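Local coordinates for valine-pyruvate aminotransferase (Salmonella typhimurium, PDB 3G7Q), which catalyses the pyridoxal 5'-phosphate-dependent transfer of an amino group between valine and pyruvate, a reaction that yields alanine, at residues Lys167-Phe172 with Asn195-Glu201; Leu80-Ala85 with Glu97-Leu103; Pro227-Phe231 with Ile307-Tyr312; Ser107-Phe111 with Tyr138-Asp143; Ile321-Tyr325 with Ile399-Lys404. All coordinates share one frame; numbering follows the deposited sequence. Where two conformers were deposited one is given.

Interaction 1 of 5, residues Lys167-Phe172 with Asn195-Glu201; sequences KYHVDF and NVITDEE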
# COMPACT_ATOMS: atom_id res chain seq x y z
N LYS A 167 26.51 -9.61 21.77
CA LYS A 167 26.35 -8.84 20.55
C LYS A 167 26.76 -9.70 19.34
O LYS A 167 27.81 -10.35 19.35
CB LYS A 167 27.23 -7.59 20.61
CG LYS A 167 27.16 -6.71 19.38
CD LYS A 167 27.89 -5.38 19.54
CE LYS A 167 28.02 -4.62 18.21
NZ LYS A 167 26.72 -4.13 17.64
N TYR A 168 25.92 -9.70 18.33
CA TYR A 168 26.22 -10.39 17.09
C TYR A 168 27.14 -9.52 16.25
O TYR A 168 27.03 -8.29 16.25
CB TYR A 168 24.97 -10.66 16.29
CG TYR A 168 24.00 -11.67 16.90
CD1 TYR A 168 24.40 -12.97 17.18
CD2 TYR A 168 22.69 -11.33 17.10
CE1 TYR A 168 23.49 -13.92 17.70
CE2 TYR A 168 21.78 -12.24 17.62
CZ TYR A 168 22.19 -13.54 17.92
OH TYR A 168 21.30 -14.44 18.44
N HIS A 169 28.03 -10.19 15.53
CA HIS A 169 28.98 -9.55 14.61
C HIS A 169 29.00 -10.25 13.26
O HIS A 169 28.81 -11.45 13.18
CB HIS A 169 30.38 -9.58 15.19
CG HIS A 169 30.56 -8.65 16.34
ND1 HIS A 169 30.76 -7.29 16.18
CD2 HIS A 169 30.55 -8.87 17.68
CE1 HIS A 169 30.88 -6.72 17.36
NE2 HIS A 169 30.76 -7.65 18.29
N VAL A 170 29.31 -9.49 12.22
CA VAL A 170 29.48 -10.04 10.87
C VAL A 170 30.72 -10.92 10.87
O VAL A 170 31.80 -10.50 11.30
CB VAL A 170 29.66 -8.94 9.80
CG1 VAL A 170 29.91 -9.58 8.41
CG2 VAL A 170 28.48 -7.95 9.76
N ASP A 171 30.59 -12.16 10.39
CA ASP A 171 31.73 -13.07 10.25
C ASP A 171 32.28 -12.90 8.83
O ASP A 171 31.88 -13.60 7.90
CB ASP A 171 31.28 -14.51 10.53
CG ASP A 171 32.37 -15.52 10.30
OD1 ASP A 171 33.52 -15.14 10.02
OD2 ASP A 171 32.04 -16.74 10.40
N PHE A 172 33.21 -11.96 8.67
CA PHE A 172 33.72 -11.66 7.33
C PHE A 172 34.53 -12.80 6.71
O PHE A 172 34.53 -12.95 5.50
CB PHE A 172 34.52 -10.35 7.32
CG PHE A 172 33.67 -9.13 7.44
CD1 PHE A 172 33.01 -8.63 6.32
CD2 PHE A 172 33.52 -8.48 8.65
CE1 PHE A 172 32.21 -7.51 6.42
CE2 PHE A 172 32.72 -7.36 8.75
CZ PHE A 172 32.06 -6.88 7.62
N ASN A 195 20.40 -4.82 17.76
CA ASN A 195 21.79 -4.64 17.40
C ASN A 195 22.02 -3.40 16.54
O ASN A 195 21.19 -3.06 15.70
CB ASN A 195 22.28 -5.83 16.60
CG ASN A 195 23.80 -5.80 16.40
OD1 ASN A 195 24.56 -5.58 17.35
ND2 ASN A 195 24.24 -6.01 15.14
N VAL A 196 23.17 -2.79 16.74
CA VAL A 196 23.62 -1.69 15.89
C VAL A 196 24.95 -2.12 15.26
O VAL A 196 26.00 -2.16 15.93
CB VAL A 196 23.71 -0.36 16.65
CG1 VAL A 196 24.48 0.69 15.82
CG2 VAL A 196 22.31 0.13 16.99
N ILE A 197 24.89 -2.53 14.01
CA ILE A 197 26.08 -2.92 13.30
C ILE A 197 27.15 -1.80 13.44
O ILE A 197 26.82 -0.62 13.33
CB ILE A 197 25.71 -3.25 11.83
CG1 ILE A 197 26.92 -3.73 11.06
CG2 ILE A 197 25.00 -2.04 11.15
CD1 ILE A 197 26.59 -4.12 9.63
N THR A 198 28.40 -2.17 13.69
CA THR A 198 29.45 -1.19 13.99
C THR A 198 29.83 -0.37 12.76
O THR A 198 29.61 -0.79 11.61
CB THR A 198 30.71 -1.82 14.59
OG1 THR A 198 31.45 -2.54 13.58
CG2 THR A 198 30.37 -2.73 15.81
N ASP A 199 30.38 0.82 12.99
CA ASP A 199 30.85 1.62 11.86
C ASP A 199 31.82 0.82 10.97
O ASP A 199 31.69 0.86 9.75
CB ASP A 199 31.56 2.90 12.32
CG ASP A 199 30.66 3.84 13.07
OD1 ASP A 199 29.44 3.83 12.83
OD2 ASP A 199 31.18 4.57 13.91
N GLU A 200 32.71 0.07 11.58
CA GLU A 200 33.72 -0.71 10.84
C GLU A 200 33.05 -1.81 10.01
O GLU A 200 33.39 -2.01 8.85
CB GLU A 200 34.74 -1.29 11.81
CG GLU A 200 35.95 -1.94 11.15
N GLU A 201 32.12 -2.52 10.60
CA GLU A 201 31.37 -3.55 9.86
C GLU A 201 30.61 -2.97 8.67
O GLU A 201 30.61 -3.51 7.57
CB GLU A 201 30.37 -4.25 10.78
CG GLU A 201 31.05 -5.19 11.76
CD GLU A 201 30.13 -5.73 12.86
OE1 GLU A 201 29.14 -5.03 13.25
OE2 GLU A 201 30.38 -6.86 13.32
O HOH W 1 27.36 -5.80 15.17
O HOH W 2 32.65 -8.16 12.40
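Glu201 meets His169 and Val170 in the tight part of this contact. Its OE2 accepts from His169 ND1 at 2.9 Å and from Val170 N at 3.0 Å, the two donors coming from opposite faces of the carboxylate plane. The imidazole holds that oxygen in its own plane at the ring edge, and its far nitrogen, NE2, is bonded to Glu159. Glu201 OE1 takes Thr198 N at 3.0 Å, while Glu201 N returns a bond to Thr198 OG1 at 3.1 Å: a capping box opening helix 199-211, the crossover helix between parallel strands 181-187 and 216-219. Equally tight, Lys167 NZ reaches Asn195 OD1 at 2.6 Å and Val196 O at 2.7 Å, its extended chain turned only at the last bond (chi4 67°). Glu337 also pairs with that ammonium. Packing is looser toward partly exposed Phe172, whose ring edge faces Glu201 O, and here a water donates to Val170 O and Glu201 OE2. Another water links Lys167 NZ, Tyr168 O, Asn195 ND2 and Glu201 OE1. With so many donors around its carboxylate, Glu201 is probably stabilised as the anion and fixed in rotation, tying the end of strand 165-169 to the helix start.

Interaction 2 of 5, residues Leu80-Ala85 with Glu97-Leu103; sequences LLNALA and EPQNIAL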
# COMPACT_ATOMS: atom_id res chain seq x y z
N LEU A 80 6.57 16.81 0.18
CA LEU A 80 7.37 16.03 1.13
C LEU A 80 8.72 15.61 0.56
O LEU A 80 9.72 15.64 1.27
CB LEU A 80 6.60 14.79 1.59
CG LEU A 80 7.34 13.89 2.59
CD1 LEU A 80 7.72 14.67 3.84
CD2 LEU A 80 6.52 12.67 2.94
N LEU A 81 8.77 15.22 -0.71
CA LEU A 81 10.06 14.88 -1.33
C LEU A 81 11.01 16.07 -1.21
O LEU A 81 12.19 15.89 -0.88
CB LEU A 81 9.92 14.46 -2.79
CG LEU A 81 9.12 13.19 -3.11
CD1 LEU A 81 9.25 12.88 -4.60
CD2 LEU A 81 9.53 11.98 -2.28
N ASN A 82 10.50 17.28 -1.46
CA ASN A 82 11.29 18.51 -1.33
C ASN A 82 11.71 18.78 0.11
O ASN A 82 12.85 19.15 0.37
CB ASN A 82 10.52 19.74 -1.84
CG ASN A 82 10.29 19.73 -3.34
OD1 ASN A 82 10.80 18.89 -4.06
ND2 ASN A 82 9.50 20.69 -3.81
N ALA A 83 10.78 18.59 1.04
CA ALA A 83 11.03 18.83 2.47
C ALA A 83 12.05 17.87 3.05
O ALA A 83 12.96 18.28 3.79
CB ALA A 83 9.71 18.74 3.26
N LEU A 84 11.91 16.59 2.72
CA LEU A 84 12.86 15.58 3.16
C LEU A 84 14.26 15.82 2.57
O LEU A 84 15.27 15.62 3.25
CB LEU A 84 12.39 14.19 2.77
CG LEU A 84 11.28 13.54 3.58
CD1 LEU A 84 10.73 12.28 2.86
CD2 LEU A 84 11.77 13.19 4.97
N ALA A 85 14.31 16.19 1.29
CA ALA A 85 15.58 16.50 0.65
C ALA A 85 16.28 17.64 1.39
O ALA A 85 17.45 17.51 1.77
CB ALA A 85 15.39 16.84 -0.85
N GLU A 97 18.49 15.00 -3.51
CA GLU A 97 17.53 15.83 -4.20
C GLU A 97 16.24 15.04 -4.23
O GLU A 97 16.26 13.85 -3.93
CB GLU A 97 18.00 16.14 -5.62
CG GLU A 97 19.21 17.07 -5.73
CD GLU A 97 18.94 18.49 -5.25
OE1 GLU A 97 17.79 18.82 -4.87
OE2 GLU A 97 19.89 19.30 -5.26
N PRO A 98 15.11 15.68 -4.58
CA PRO A 98 13.84 14.92 -4.64
C PRO A 98 13.89 13.66 -5.53
O PRO A 98 13.22 12.68 -5.24
CB PRO A 98 12.85 15.94 -5.22
CG PRO A 98 13.39 17.24 -4.78
CD PRO A 98 14.89 17.11 -4.84
N GLN A 99 14.73 13.68 -6.56
CA GLN A 99 14.89 12.54 -7.47
C GLN A 99 15.59 11.35 -6.80
O GLN A 99 15.68 10.28 -7.41
CB GLN A 99 15.69 12.91 -8.72
CG GLN A 99 15.39 14.28 -9.28
CD GLN A 99 16.18 15.38 -8.59
OE1 GLN A 99 17.42 15.35 -8.56
NE2 GLN A 99 15.47 16.36 -8.05
N ASN A 100 16.13 11.57 -5.60
CA ASN A 100 16.74 10.51 -4.80
C ASN A 100 15.77 9.95 -3.76
O ASN A 100 16.17 9.10 -2.96
CB ASN A 100 17.97 11.04 -4.06
CG ASN A 100 19.05 11.51 -4.98
OD1 ASN A 100 19.35 12.69 -5.04
ND2 ASN A 100 19.60 10.58 -5.77
N ILE A 101 14.51 10.36 -3.79
CA ILE A 101 13.55 9.92 -2.78
C ILE A 101 12.25 9.36 -3.39
O ILE A 101 11.72 9.94 -4.35
CB ILE A 101 13.18 11.08 -1.86
CG1 ILE A 101 14.45 11.79 -1.33
CG2 ILE A 101 12.33 10.58 -0.71
CD1 ILE A 101 14.16 12.90 -0.31
N ALA A 102 11.79 8.23 -2.86
CA ALA A 102 10.51 7.61 -3.26
C ALA A 102 9.73 7.31 -1.99
O ALA A 102 10.32 7.01 -0.94
CB ALA A 102 10.76 6.34 -4.07
N LEU A 103 8.41 7.42 -2.04
CA LEU A 103 7.57 7.14 -0.90
C LEU A 103 6.79 5.86 -1.16
O LEU A 103 6.46 5.56 -2.31
CB LEU A 103 6.59 8.28 -0.66
CG LEU A 103 7.19 9.67 -0.51
CD1 LEU A 103 6.08 10.69 -0.29
CD2 LEU A 103 8.19 9.69 0.65
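Leu81 has its CG opposite the carbonyl carbon (chi1 -63°), which drops both methyls from helix 77-92 onto the segment 97-103, where Leu81 and Ile101 lie side by side, pointing opposite ways. Leu81 CD2 comes to lie 3.5 Å from Ile101 CG2 and 3.7 Å from Leu103 CG, wedged between two residues on the same face of strand 101-104. The other Ile101 branch, CG1, also stands opposite its carbonyl carbon (chi1 -50°) and carries CD1 to the helix: Ile101 CD1 sits 3.8 Å from Leu84 CB and 3.7 Å from Ala85 N, against the backbone one turn on from Leu81. Leu80 CD2 closes the row, touching Leu103 CD1 at 3.8 Å. Segment 80-85 runs at 131° to strand residues 101-103, a steep slant that brings its later residues over the 3-10 turn before the strand, where the small Ala85 CB rests 4.0 Å from Pro98 CD. That turn is shaped by a bond from Glu97 N to Asn100 OD1 (2.9 Å), made in the carbonyl plane on a lone pair. The strand is an outer member of the large sheet, paired with 259-262, whose Ile260 touches Leu84, Ile101 and Leu103, while Met290 of helix 285-295 covers Leu80 and Leu84. The helix is therefore held on this outer strand largely by aliphatic packing between these segments; the hydrogen bonds run within each segment or to the neighbouring strand, not between helix and segment 97-103.

Interaction 3 of 5, residues Pro227-Phe231 with Ile307-Tyr312; sequences PGIIF and IKPFYY. With EDO (1,2-ethanediol), chain E.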
# COMPACT_ATOMS: atom_id res chain seq x y z
N PRO A 227 13.02 7.85 13.73
CA PRO A 227 12.57 8.33 15.04
C PRO A 227 13.62 8.43 16.14
O PRO A 227 13.32 8.88 17.24
CB PRO A 227 11.51 7.29 15.41
CG PRO A 227 12.09 6.03 14.86
CD PRO A 227 12.69 6.43 13.53
N GLY A 228 14.85 8.04 15.85
CA GLY A 228 15.93 8.22 16.82
C GLY A 228 15.92 7.27 18.01
O GLY A 228 16.46 7.59 19.05
N ILE A 229 15.34 6.10 17.83
CA ILE A 229 15.31 5.07 18.89
C ILE A 229 16.61 4.26 18.80
O ILE A 229 16.62 3.06 18.40
CB ILE A 229 14.06 4.19 18.80
CG1 ILE A 229 12.76 5.04 18.71
CG2 ILE A 229 14.00 3.24 20.06
CD1 ILE A 229 11.51 4.31 18.34
N ILE A 230 17.69 4.91 19.18
CA ILE A 230 19.03 4.35 19.16
C ILE A 230 19.77 4.83 20.38
O ILE A 230 19.75 6.03 20.71
CB ILE A 230 19.75 4.71 17.82
CG1 ILE A 230 21.11 4.04 17.74
CG2 ILE A 230 19.85 6.26 17.66
CD1 ILE A 230 21.74 4.09 16.35
N PHE A 231 20.44 3.89 21.05
CA PHE A 231 21.11 4.14 22.31
C PHE A 231 22.64 3.95 22.24
O PHE A 231 23.32 3.88 23.27
CB PHE A 231 20.54 3.20 23.38
CG PHE A 231 19.03 3.04 23.30
CD1 PHE A 231 18.19 4.14 23.30
CD2 PHE A 231 18.45 1.78 23.26
CE1 PHE A 231 16.84 4.00 23.24
CE2 PHE A 231 17.10 1.64 23.19
CZ PHE A 231 16.29 2.72 23.16
N ILE A 307 11.28 11.05 22.30
CA ILE A 307 11.23 9.64 21.94
C ILE A 307 12.42 8.84 22.47
O ILE A 307 12.22 7.88 23.23
CB ILE A 307 11.11 9.48 20.41
CG1 ILE A 307 9.77 10.06 19.92
CG2 ILE A 307 11.22 8.00 20.01
CD1 ILE A 307 9.61 10.10 18.41
N LYS A 308 13.64 9.20 22.09
CA LYS A 308 14.78 8.42 22.53
C LYS A 308 14.85 8.24 24.07
O LYS A 308 15.01 7.12 24.55
CB LYS A 308 16.09 9.04 22.02
CG LYS A 308 17.33 8.32 22.49
CD LYS A 308 18.58 8.93 21.88
CE LYS A 308 19.82 8.52 22.65
NZ LYS A 308 21.08 9.06 22.03
N PRO A 309 14.73 9.32 24.84
CA PRO A 309 14.82 9.11 26.31
C PRO A 309 13.73 8.24 26.91
O PRO A 309 13.97 7.55 27.91
CB PRO A 309 14.75 10.52 26.89
CG PRO A 309 14.83 11.43 25.77
CD PRO A 309 14.57 10.75 24.51
N PHE A 310 12.53 8.31 26.35
CA PHE A 310 11.44 7.47 26.80
C PHE A 310 11.80 6.00 26.65
O PHE A 310 11.66 5.23 27.59
CB PHE A 310 10.15 7.75 26.01
CG PHE A 310 9.02 6.80 26.36
CD1 PHE A 310 8.89 5.58 25.73
CD2 PHE A 310 8.08 7.18 27.31
CE1 PHE A 310 7.82 4.72 26.08
CE2 PHE A 310 7.05 6.34 27.64
CZ PHE A 310 6.93 5.12 27.03
N TYR A 311 12.24 5.59 25.45
CA TYR A 311 12.57 4.20 25.22
C TYR A 311 13.81 3.76 25.99
O TYR A 311 13.90 2.64 26.42
CB TYR A 311 12.75 3.93 23.73
CG TYR A 311 11.44 3.91 22.94
CD1 TYR A 311 10.64 2.80 22.95
CD2 TYR A 311 11.04 5.01 22.18
CE1 TYR A 311 9.48 2.77 22.23
CE2 TYR A 311 9.85 4.98 21.44
CZ TYR A 311 9.08 3.87 21.49
OH TYR A 311 7.90 3.79 20.78
N TYR A 312 14.79 4.64 26.12
CA TYR A 312 16.02 4.30 26.85
C TYR A 312 15.67 3.97 28.31
O TYR A 312 16.12 2.95 28.88
CB TYR A 312 17.01 5.42 26.75
CG TYR A 312 18.32 5.12 27.45
CD1 TYR A 312 19.15 4.11 27.00
CD2 TYR A 312 18.68 5.83 28.56
CE1 TYR A 312 20.36 3.83 27.65
CE2 TYR A 312 19.88 5.55 29.21
CZ TYR A 312 20.70 4.56 28.73
OH TYR A 312 21.89 4.31 29.39
C1 EDO E . 22.67 6.99 24.77
O1 EDO E . 22.65 7.30 23.34
C2 EDO E . 21.27 6.80 25.37
O2 EDO E . 20.91 8.00 26.11
O HOH W 3 22.29 7.15 20.66
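Ile230 O lies beside the aliphatic chain of Lys308, which runs out straight past it, and a water donates to this carbonyl oxygen at 2.8 Å. In the conformer given, the same water accepts from Lys308 NZ and donates to O1 of a 1,2-ethanediol, probably from the crystallisation liquor, and NZ also donates directly to that O1; since the lysine was modelled in two conformers, that part of the network is less certain than the carbonyl bond. Inside the contact the polar theme gives way to packing. Ile229 is the centre of an inverse gamma turn, closed by a weak bond from Ile230 N to Gly228 O, and the turn presents its side chain to helix 299-325. Ile229 CG1 rests 3.6 Å from Ile307 CG2, and Ile229 CD1 reaches Tyr311 CE2, also at 3.6 Å. Phe231, with CG opposite its carbonyl carbon (chi1 -41°), lays its ring along the next helical turn: Tyr311 CB stands at the ring edge 3.8 Å from Phe231 CZ, and Tyr312 CA makes an off-centre CH-pi contact, 4.2 Å from the ring centroid. The Phe231 and Tyr312 rings are oblique, their planes 51° apart. On Tyr312 the diol lies over one face, its C2 centred above the ring. Tyr311 continues past the loop, its OH bonded to Ala42 N. The segments thus meet without a direct hydrogen bond: the loop between strands 216-219 and 242-247 is seated on the kinked long helix by aliphatic and aromatic packing, with the polar links at the Lys308 side running through a water and the bound diol.

Interaction 4 of 5, residues Ser107-Phe111 with Tyr138-Asp143; sequences SQSAF and YIGYAD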
# COMPACT_ATOMS: atom_id res chain seq x y z
N SER A 107 7.63 0.19 5.28
CA SER A 107 8.87 -0.57 5.18
C SER A 107 8.73 -1.85 4.40
O SER A 107 9.55 -2.16 3.53
CB SER A 107 9.37 -0.92 6.59
OG SER A 107 9.78 0.25 7.30
N GLN A 108 7.67 -2.58 4.67
CA GLN A 108 7.48 -3.88 4.06
C GLN A 108 7.22 -3.81 2.55
O GLN A 108 7.74 -4.65 1.80
CB GLN A 108 6.38 -4.61 4.81
CG GLN A 108 6.34 -6.09 4.51
CD GLN A 108 5.73 -6.92 5.65
OE1 GLN A 108 5.35 -6.40 6.70
NE2 GLN A 108 5.65 -8.23 5.43
N SER A 109 6.43 -2.83 2.09
CA SER A 109 6.22 -2.65 0.66
C SER A 109 7.53 -2.16 0.00
O SER A 109 7.83 -2.49 -1.15
CB SER A 109 5.10 -1.66 0.40
OG SER A 109 5.39 -0.42 1.04
N ALA A 110 8.28 -1.34 0.72
CA ALA A 110 9.58 -0.90 0.24
C ALA A 110 10.47 -2.11 -0.11
O ALA A 110 11.01 -2.18 -1.21
CB ALA A 110 10.25 -0.03 1.28
N PHE A 111 10.58 -3.08 0.80
CA PHE A 111 11.44 -4.24 0.53
C PHE A 111 10.91 -5.15 -0.58
O PHE A 111 11.70 -5.71 -1.35
CB PHE A 111 11.78 -4.98 1.82
CG PHE A 111 12.75 -4.21 2.65
CD1 PHE A 111 14.11 -4.28 2.38
CD2 PHE A 111 12.32 -3.33 3.63
CE1 PHE A 111 15.01 -3.54 3.11
CE2 PHE A 111 13.20 -2.59 4.35
CZ PHE A 111 14.56 -2.69 4.09
N TYR A 138 14.63 -9.03 10.68
CA TYR A 138 13.18 -9.12 10.63
C TYR A 138 12.62 -9.30 9.21
O TYR A 138 11.73 -10.12 9.01
CB TYR A 138 12.55 -7.88 11.27
CG TYR A 138 11.08 -7.74 10.95
CD1 TYR A 138 10.15 -8.56 11.55
CD2 TYR A 138 10.63 -6.80 10.03
CE1 TYR A 138 8.80 -8.46 11.27
CE2 TYR A 138 9.27 -6.70 9.72
CZ TYR A 138 8.36 -7.53 10.35
OH TYR A 138 7.00 -7.47 10.07
N ILE A 139 13.09 -8.56 8.23
CA ILE A 139 12.45 -8.70 6.89
C ILE A 139 12.43 -10.16 6.38
O ILE A 139 11.45 -10.60 5.73
CB ILE A 139 13.03 -7.70 5.84
CG1 ILE A 139 12.13 -7.68 4.58
CG2 ILE A 139 14.49 -8.01 5.52
CD1 ILE A 139 10.66 -7.28 4.87
N GLY A 140 13.47 -10.92 6.70
CA GLY A 140 13.49 -12.36 6.39
C GLY A 140 12.31 -13.06 7.08
O GLY A 140 11.63 -13.89 6.47
N TYR A 141 12.08 -12.72 8.35
CA TYR A 141 10.92 -13.25 9.10
C TYR A 141 9.58 -12.80 8.51
O TYR A 141 8.70 -13.62 8.30
CB TYR A 141 11.01 -12.84 10.57
CG TYR A 141 9.74 -12.92 11.41
CD1 TYR A 141 9.27 -14.12 11.89
CD2 TYR A 141 9.08 -11.76 11.80
CE1 TYR A 141 8.13 -14.18 12.69
CE2 TYR A 141 7.95 -11.80 12.62
CZ TYR A 141 7.47 -13.01 13.06
OH TYR A 141 6.34 -13.05 13.85
N ALA A 142 9.45 -11.50 8.24
CA ALA A 142 8.21 -10.93 7.71
C ALA A 142 7.79 -11.54 6.36
O ALA A 142 6.62 -11.85 6.15
CB ALA A 142 8.34 -9.41 7.59
N ASP A 143 8.76 -11.72 5.47
CA ASP A 143 8.50 -12.25 4.13
C ASP A 143 8.86 -13.73 4.01
O ASP A 143 8.40 -14.55 4.82
CB ASP A 143 9.29 -11.44 3.11
CG ASP A 143 8.82 -10.00 3.03
OD1 ASP A 143 8.10 -9.53 3.94
OD2 ASP A 143 9.18 -9.33 2.04
O HOH W 4 7.75 -7.25 1.80
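Gln108 comes first along helix 107-118. With CG anti to the backbone N (chi1 -165°) and the chain extended beyond it, the side chain crosses to the end of helix 138-142, where NE2 makes a weak, bent bond to Asp143 OD1, 3.1 Å long with an angle of 131° at the hydrogen. Amide and carboxylate planes are 25° apart, and the two side chains run past each other in opposite directions. The same NE2 lies 3.6 Å from Ala142 CB, and it also has a weak bond to Ile277 O of the second subunit, so the glutamine sits at the dimer interface. The helix belongs to the large domain of the class I aminotransferase fold, following the outer strand 101-104; in this family the turn at its start commonly contributes to the cofactor phosphate site. A water between Gln108 O and Asp143 OD2 is a further link, though it has more acceptors around it than protons. One turn on comes Phe111, where apolar packing takes over: its CB lies 3.9 Å from Ile139 CG1, the branch that is directed at this helix. Beyond the ring, Val217 and Asp219 of strand 216-219 touch Phe111 from the sheet side.

Interaction 5 of 5, residues Ile321-Tyr325 with Ile399-Lys404; sequences IIRRY and IEAGVK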
# COMPACT_ATOMS: atom_id res chain seq x y z
N ILE A 321 13.79 -5.68 35.45
CA ILE A 321 12.70 -6.61 35.79
C ILE A 321 13.16 -8.02 35.45
O ILE A 321 13.10 -8.92 36.29
CB ILE A 321 11.37 -6.28 35.07
CG1 ILE A 321 10.78 -4.95 35.57
CG2 ILE A 321 10.32 -7.39 35.27
CD1 ILE A 321 9.59 -4.44 34.70
N ILE A 322 13.67 -8.21 34.24
CA ILE A 322 14.16 -9.52 33.81
C ILE A 322 15.19 -10.07 34.79
O ILE A 322 15.12 -11.23 35.22
CB ILE A 322 14.76 -9.47 32.38
CG1 ILE A 322 13.66 -9.19 31.33
CG2 ILE A 322 15.51 -10.78 32.04
CD1 ILE A 322 14.21 -8.91 29.94
N ARG A 323 16.15 -9.23 35.14
CA ARG A 323 17.23 -9.68 36.03
C ARG A 323 16.79 -10.01 37.47
O ARG A 323 17.50 -10.75 38.18
CB ARG A 323 18.36 -8.66 35.99
CG ARG A 323 19.10 -8.67 34.65
CD ARG A 323 20.00 -9.87 34.56
NE ARG A 323 20.68 -10.04 33.25
CZ ARG A 323 20.57 -11.06 32.42
NH1 ARG A 323 19.79 -12.11 32.70
NH2 ARG A 323 21.29 -11.04 31.30
N ARG A 324 15.63 -9.53 37.89
CA ARG A 324 15.09 -9.96 39.20
C ARG A 324 14.67 -11.41 39.15
O ARG A 324 14.63 -12.06 40.18
CB ARG A 324 13.93 -9.10 39.63
CG ARG A 324 14.41 -7.74 40.13
CD ARG A 324 13.36 -6.97 40.88
NE ARG A 324 12.42 -6.31 40.02
CZ ARG A 324 11.12 -6.61 39.90
NH1 ARG A 324 10.54 -7.59 40.61
NH2 ARG A 324 10.40 -5.89 39.08
N TYR A 325 14.37 -11.91 37.95
CA TYR A 325 13.87 -13.29 37.77
C TYR A 325 14.82 -14.25 37.11
O TYR A 325 14.72 -15.47 37.35
CB TYR A 325 12.57 -13.26 36.95
CG TYR A 325 11.40 -12.64 37.68
CD1 TYR A 325 10.61 -13.42 38.50
CD2 TYR A 325 11.11 -11.26 37.57
CE1 TYR A 325 9.55 -12.87 39.18
CE2 TYR A 325 10.07 -10.70 38.28
CZ TYR A 325 9.28 -11.53 39.07
OH TYR A 325 8.21 -11.02 39.78
N ILE A 399 4.71 -6.50 31.74
CA ILE A 399 6.06 -7.03 31.56
C ILE A 399 6.42 -7.95 32.71
O ILE A 399 6.82 -9.10 32.49
CB ILE A 399 7.12 -5.93 31.45
CG1 ILE A 399 6.92 -5.06 30.19
CG2 ILE A 399 8.52 -6.53 31.45
CD1 ILE A 399 7.20 -5.73 28.91
N GLU A 400 6.21 -7.49 33.94
CA GLU A 400 6.61 -8.31 35.06
C GLU A 400 5.81 -9.60 35.16
O GLU A 400 6.39 -10.64 35.48
CB GLU A 400 6.50 -7.55 36.36
CG GLU A 400 6.98 -8.43 37.49
CD GLU A 400 7.47 -7.70 38.68
OE1 GLU A 400 7.54 -6.45 38.65
OE2 GLU A 400 7.82 -8.40 39.65
N ALA A 401 4.50 -9.54 34.90
CA ALA A 401 3.69 -10.75 34.93
C ALA A 401 4.17 -11.75 33.87
O ALA A 401 4.22 -12.96 34.13
CB ALA A 401 2.21 -10.41 34.73
N GLY A 402 4.52 -11.25 32.68
CA GLY A 402 5.04 -12.12 31.60
C GLY A 402 6.38 -12.74 31.94
O GLY A 402 6.63 -13.94 31.71
N VAL A 403 7.27 -11.92 32.49
CA VAL A 403 8.62 -12.35 32.88
C VAL A 403 8.56 -13.39 34.00
O VAL A 403 9.30 -14.38 33.98
CB VAL A 403 9.53 -11.13 33.25
CG1 VAL A 403 10.80 -11.56 33.98
CG2 VAL A 403 9.86 -10.32 31.96
N LYS A 404 7.68 -13.18 34.96
CA LYS A 404 7.52 -14.14 36.05
C LYS A 404 7.15 -15.52 35.49
O LYS A 404 7.72 -16.55 35.90
CB LYS A 404 6.46 -13.65 37.03
CG LYS A 404 6.20 -14.60 38.21
CD LYS A 404 5.21 -14.01 39.19
CE LYS A 404 4.94 -14.96 40.34
NZ LYS A 404 4.04 -14.31 41.32
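Arg324 grips Glu400 end-on, NH2 to OE1 at 2.9 Å and NH1 to OE2 at 3.0 Å, in a two-bond salt bridge between helices 299-325 and 396-416. Segments 321-325 and 399-404 run 28° apart, a near-parallel helix pair packed beside the smaller, six-stranded sheet of the class I aminotransferase fold. The first bond is nearly straight (177° at the hydrogen) and stays in the guanidinium plane, but both nitrogens come in above the carboxylate plane, the two groups turned 60° against each other. Glu400 OE2 has a second donor: Tyr325 OH gives its proton at 2.7 Å, landing on the anti lone pair. Three bonds on one carboxylate would hold it in its rotation and probably favour the anion on the solvent side of the helix pair. Beneath it, aliphatic groups pack. Ile321 CG2 lies 3.8 Å from Glu400 CA, and Ile321 CD1 reaches Ile399 CG2 at 4.0 Å. Val403 points both branches into the interface: CG2 meets Ile322 CG1, and CG1 meets Tyr325 CD2 at 3.6 Å. Ile322 also packs on Leu342 and Leu344 of that sheet. Lys404 CA makes a CH-pi contact over one face of the Tyr325 ring, 4.2 Å from its centroid.

From the N terminus, interaction 2 closes the first loop, the short return from helix 77-92 to outer strand 101-104. Interaction 4 follows directly along the chain, bridging helix 107-118 to helix 138-142, and interaction 1 then joins strand 165-169 to the start of helix 199-211. Interaction 3 seats the loop after strand 216-219 on the long helix 299-325, and interaction 5 brings that helix's far end against helix 396-416. All five loops lie in series; none nests or crosses. Interactions 1 and 3 touch, through Val196 CG2 and Ile230 CD1, whereas 2 and 5 lie about 44 Å apart between centres, on opposite sides of the chain's centre.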